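Local coordinates for protein MHC class I antigen (Anolis carolinensis, PDB 7CPO) that probably presents peptides to T cells as the heavy chain of a lizard class I histocompatibility complex, paired with beta2-microglobulin, at residues 180-192 with 204-216. Residues are numbered along the deposited sequence; the frame is centred on the assembly and turned at random. Where two conformers were deposited one is given.
Sequences TLLRTEVPEVKVT and ICRVGGFYPKDID
Arg183 lays its guanidinium over one face of the Tyr211 ring in a cation-pi stack, CZ 4.0 Å from the ring centroid and the planes 19° apart. The stack is offset, NH1 lying toward the rim, 3.3 Å from Tyr211 CE2, while Pro212 CB covers the opposite face. Bonds in the guanidinium plane fix its rotation: NH1 donates to Thr180 O, and NE and NH2 both hold Glu185 OE2, a side-on salt bridge meeting it on the anti side, tilted about 20° from the carboxylate plane. The tyrosine swings out with chi1 at -178°, CG opposite the backbone N, bringing its hydroxyl to the helix end, where OH donates to Leu181 O at 3.2 Å, from above the carbonyl plane.

Glu185 and Tyr211 also exchange backbone hydrogen bonds, an isolated antiparallel bridge. Next, Pro187 presses CG against Phe210 CB (3.6 Å) and reaches Ile215 CD1, which sits over the centre of the Phe210 ring. From there 188-192 and 204-208 run as an antiparallel hairpin, with Glu188-Gly208, Lys190-Arg206 and Thr192-Ile204 the hydrogen-bonded pairs. Between them, Val189 packs CG1 on Cys205 SG at 3.6 Å; this face turns into the immunoglobulin sandwich, where Cys205 is disulfide-bonded to Cys261 and Trp219 packs on Val191 and Cys205. The other face meets beta2-microglobulin: Glu188 OE1 forms a salt bridge with Arg12 of that chain, and Arg206 NH2 donates a hydrogen bond to its Phe11 O. Strand 188-193 is outermost in its four-stranded sheet, 201-210 lies between it and 243-251, and the Arg183-Tyr211 stack, with the bonds around it, joins the turn after helix 178-181 to the end of strand 201-210.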
# COMPACT_ATOMS: atom_id res chain seq x y z
N THR A 180 13.73 7.75 -10.96
CA THR A 180 12.36 7.25 -10.92
C THR A 180 11.60 7.68 -9.67
O THR A 180 10.38 7.88 -9.74
CB THR A 180 12.34 5.72 -11.05
OG1 THR A 180 13.07 5.13 -9.97
CG2 THR A 180 13.00 5.31 -12.34
N LEU A 181 12.29 7.89 -8.54
CA LEU A 181 11.61 8.27 -7.31
C LEU A 181 11.05 9.69 -7.37
O LEU A 181 10.02 9.98 -6.74
CB LEU A 181 12.55 8.15 -6.12
CG LEU A 181 12.93 6.73 -5.70
CD1 LEU A 181 14.16 6.77 -4.78
CD2 LEU A 181 11.74 6.07 -5.01
N LEU A 182 11.70 10.58 -8.12
CA LEU A 182 11.33 11.98 -8.14
C LEU A 182 10.77 12.40 -9.50
O LEU A 182 10.65 13.60 -9.77
CB LEU A 182 12.54 12.83 -7.75
CG LEU A 182 13.18 12.32 -6.45
CD1 LEU A 182 14.47 13.03 -6.14
CD2 LEU A 182 12.22 12.41 -5.27
N ARG A 183 10.42 11.44 -10.34
CA ARG A 183 9.82 11.75 -11.63
C ARG A 183 8.39 12.25 -11.43
O ARG A 183 7.79 12.13 -10.36
CB ARG A 183 9.82 10.51 -12.52
CG ARG A 183 8.68 9.53 -12.20
CD ARG A 183 8.89 8.20 -12.94
NE ARG A 183 7.71 7.35 -12.94
CZ ARG A 183 7.26 6.65 -11.90
NH1 ARG A 183 7.88 6.70 -10.72
NH2 ARG A 183 6.18 5.91 -12.04
N THR A 184 7.84 12.84 -12.49
CA THR A 184 6.41 13.15 -12.53
C THR A 184 5.84 12.56 -13.80
O THR A 184 6.47 12.62 -14.86
CB THR A 184 6.12 14.67 -12.47
OG1 THR A 184 6.51 15.28 -13.71
CG2 THR A 184 6.89 15.35 -11.33
N GLU A 185 4.66 11.96 -13.68
CA GLU A 185 3.92 11.45 -14.83
C GLU A 185 2.58 12.18 -14.91
O GLU A 185 1.89 12.32 -13.90
CB GLU A 185 3.72 9.94 -14.74
CG GLU A 185 5.04 9.17 -14.70
CD GLU A 185 4.98 7.82 -15.40
OE1 GLU A 185 4.40 7.73 -16.51
OE2 GLU A 185 5.54 6.83 -14.84
N VAL A 186 2.22 12.64 -16.11
CA VAL A 186 1.08 13.55 -16.29
C VAL A 186 -0.23 12.77 -16.15
O VAL A 186 -0.38 11.71 -16.78
CB VAL A 186 1.16 14.24 -17.64
CG1 VAL A 186 -0.00 15.21 -17.80
CG2 VAL A 186 2.49 14.97 -17.79
N PRO A 187 -1.17 13.22 -15.33
CA PRO A 187 -2.50 12.60 -15.31
C PRO A 187 -3.15 12.62 -16.68
O PRO A 187 -2.96 13.53 -17.49
CB PRO A 187 -3.29 13.46 -14.32
CG PRO A 187 -2.26 14.19 -13.53
CD PRO A 187 -1.09 14.38 -14.42
N GLU A 188 -3.93 11.57 -16.94
CA GLU A 188 -4.69 11.38 -18.17
C GLU A 188 -6.16 11.40 -17.77
O GLU A 188 -6.64 10.45 -17.13
CB GLU A 188 -4.30 10.06 -18.85
CG GLU A 188 -2.78 9.90 -19.08
CD GLU A 188 -2.23 8.48 -18.78
OE1 GLU A 188 -2.98 7.48 -18.85
OE2 GLU A 188 -1.02 8.37 -18.49
N VAL A 189 -6.86 12.48 -18.13
CA VAL A 189 -8.21 12.77 -17.65
C VAL A 189 -9.22 12.55 -18.77
O VAL A 189 -9.12 13.17 -19.84
CB VAL A 189 -8.33 14.22 -17.14
CG1 VAL A 189 -9.69 14.43 -16.47
CG2 VAL A 189 -7.18 14.57 -16.22
N LYS A 190 -10.21 11.71 -18.52
CA LYS A 190 -11.23 11.39 -19.50
C LYS A 190 -12.59 11.46 -18.83
O LYS A 190 -12.81 10.86 -17.78
CB LYS A 190 -10.97 9.99 -20.10
CG LYS A 190 -12.08 9.44 -20.96
CD LYS A 190 -11.55 9.17 -22.34
CE LYS A 190 -12.55 8.45 -23.23
NZ LYS A 190 -12.74 7.07 -22.77
N VAL A 191 -13.51 12.21 -19.42
CA VAL A 191 -14.88 12.34 -18.90
C VAL A 191 -15.80 11.49 -19.76
O VAL A 191 -15.83 11.65 -20.99
CB VAL A 191 -15.36 13.80 -18.88
CG1 VAL A 191 -16.74 13.87 -18.24
CG2 VAL A 191 -14.38 14.70 -18.15
N THR A 192 -16.55 10.60 -19.13
CA THR A 192 -17.62 9.88 -19.79
C THR A 192 -18.97 10.22 -19.16
O THR A 192 -19.06 10.90 -18.13
CB THR A 192 -17.35 8.37 -19.75
OG1 THR A 192 -17.15 7.97 -18.38
CG2 THR A 192 -16.11 8.02 -20.58
N ILE A 204 -18.73 10.71 -15.26
CA ILE A 204 -17.59 10.04 -14.64
C ILE A 204 -16.30 10.68 -15.12
O ILE A 204 -16.08 10.84 -16.33
CB ILE A 204 -17.59 8.53 -14.95
CG1 ILE A 204 -18.87 7.89 -14.43
CG2 ILE A 204 -16.36 7.87 -14.35
CD1 ILE A 204 -19.02 6.47 -14.86
N CYS A 205 -15.44 11.04 -14.18
CA CYS A 205 -14.11 11.56 -14.50
C CYS A 205 -13.06 10.50 -14.14
O CYS A 205 -12.82 10.25 -12.96
CB CYS A 205 -13.87 12.87 -13.75
SG CYS A 205 -12.31 13.58 -14.19
N ARG A 206 -12.46 9.88 -15.17
CA ARG A 206 -11.38 8.91 -14.98
C ARG A 206 -10.05 9.64 -15.08
O ARG A 206 -9.80 10.37 -16.05
CB ARG A 206 -11.41 7.78 -16.01
CG ARG A 206 -10.01 7.14 -16.24
CD ARG A 206 -9.79 6.45 -17.62
NE ARG A 206 -9.95 5.01 -17.49
CZ ARG A 206 -8.96 4.15 -17.31
NH1 ARG A 206 -7.70 4.55 -17.26
NH2 ARG A 206 -9.24 2.87 -17.18
N VAL A 207 -9.20 9.46 -14.07
CA VAL A 207 -7.92 10.15 -13.97
C VAL A 207 -6.87 9.10 -13.67
O VAL A 207 -6.89 8.48 -12.60
CB VAL A 207 -7.92 11.25 -12.90
CG1 VAL A 207 -6.65 12.09 -12.99
CG2 VAL A 207 -9.15 12.13 -13.07
N GLY A 208 -5.97 8.86 -14.62
CA GLY A 208 -5.09 7.72 -14.52
C GLY A 208 -3.72 8.04 -15.08
O GLY A 208 -3.53 9.03 -15.79
N GLY A 209 -2.76 7.17 -14.76
CA GLY A 209 -1.42 7.36 -15.25
C GLY A 209 -0.64 8.46 -14.59
O GLY A 209 0.30 8.99 -15.20
N PHE A 210 -0.98 8.84 -13.36
CA PHE A 210 -0.33 9.96 -12.70
C PHE A 210 0.64 9.47 -11.63
O PHE A 210 0.47 8.40 -11.04
CB PHE A 210 -1.34 10.97 -12.10
CG PHE A 210 -2.31 10.39 -11.07
CD1 PHE A 210 -3.54 9.85 -11.46
CD2 PHE A 210 -2.02 10.45 -9.71
CE1 PHE A 210 -4.45 9.34 -10.51
CE2 PHE A 210 -2.92 9.94 -8.76
CZ PHE A 210 -4.13 9.38 -9.17
N TYR A 211 1.69 10.27 -11.40
CA TYR A 211 2.70 10.02 -10.39
C TYR A 211 3.39 11.34 -10.08
O TYR A 211 3.74 12.06 -11.03
CB TYR A 211 3.74 8.98 -10.84
CG TYR A 211 4.75 8.70 -9.77
CD1 TYR A 211 4.50 7.74 -8.78
CD2 TYR A 211 5.95 9.41 -9.71
CE1 TYR A 211 5.41 7.49 -7.77
CE2 TYR A 211 6.88 9.16 -8.71
CZ TYR A 211 6.61 8.20 -7.75
OH TYR A 211 7.54 7.96 -6.76
N PRO A 212 3.60 11.68 -8.81
CA PRO A 212 3.30 10.89 -7.61
C PRO A 212 1.81 10.77 -7.24
O PRO A 212 0.94 11.23 -7.98
CB PRO A 212 4.07 11.63 -6.51
CG PRO A 212 4.16 13.04 -7.00
CD PRO A 212 4.34 12.92 -8.49
N LYS A 213 1.55 10.18 -6.07
CA LYS A 213 0.20 9.79 -5.68
C LYS A 213 -0.69 11.00 -5.37
O LYS A 213 -1.91 10.93 -5.57
CB LYS A 213 0.29 8.86 -4.47
CG LYS A 213 -0.79 7.79 -4.39
CD LYS A 213 -0.75 7.00 -3.07
CE LYS A 213 -1.86 5.93 -3.02
NZ LYS A 213 -2.14 5.37 -1.64
N ASP A 214 -0.11 12.11 -4.91
CA ASP A 214 -0.90 13.24 -4.44
C ASP A 214 -1.59 13.95 -5.59
O ASP A 214 -0.95 14.31 -6.59
CB ASP A 214 -0.00 14.20 -3.67
CG ASP A 214 -0.76 15.37 -3.09
OD1 ASP A 214 -1.89 15.16 -2.57
OD2 ASP A 214 -0.24 16.50 -3.16
N ILE A 215 -2.90 14.18 -5.46
CA ILE A 215 -3.68 14.75 -6.54
C ILE A 215 -4.94 15.38 -5.96
O ILE A 215 -5.46 14.92 -4.93
CB ILE A 215 -4.00 13.68 -7.62
CG1 ILE A 215 -4.48 14.33 -8.92
CG2 ILE A 215 -4.97 12.62 -7.09
CD1 ILE A 215 -4.26 13.45 -10.14
N ASP A 216 -5.42 16.44 -6.61
CA ASP A 216 -6.65 17.12 -6.22
C ASP A 216 -7.61 17.06 -7.40
O ASP A 216 -7.37 17.67 -8.45
CB ASP A 216 -6.39 18.57 -5.79
CG ASP A 216 -7.42 19.07 -4.75
OD1 ASP A 216 -8.40 18.35 -4.43
OD2 ASP A 216 -7.23 20.21 -4.26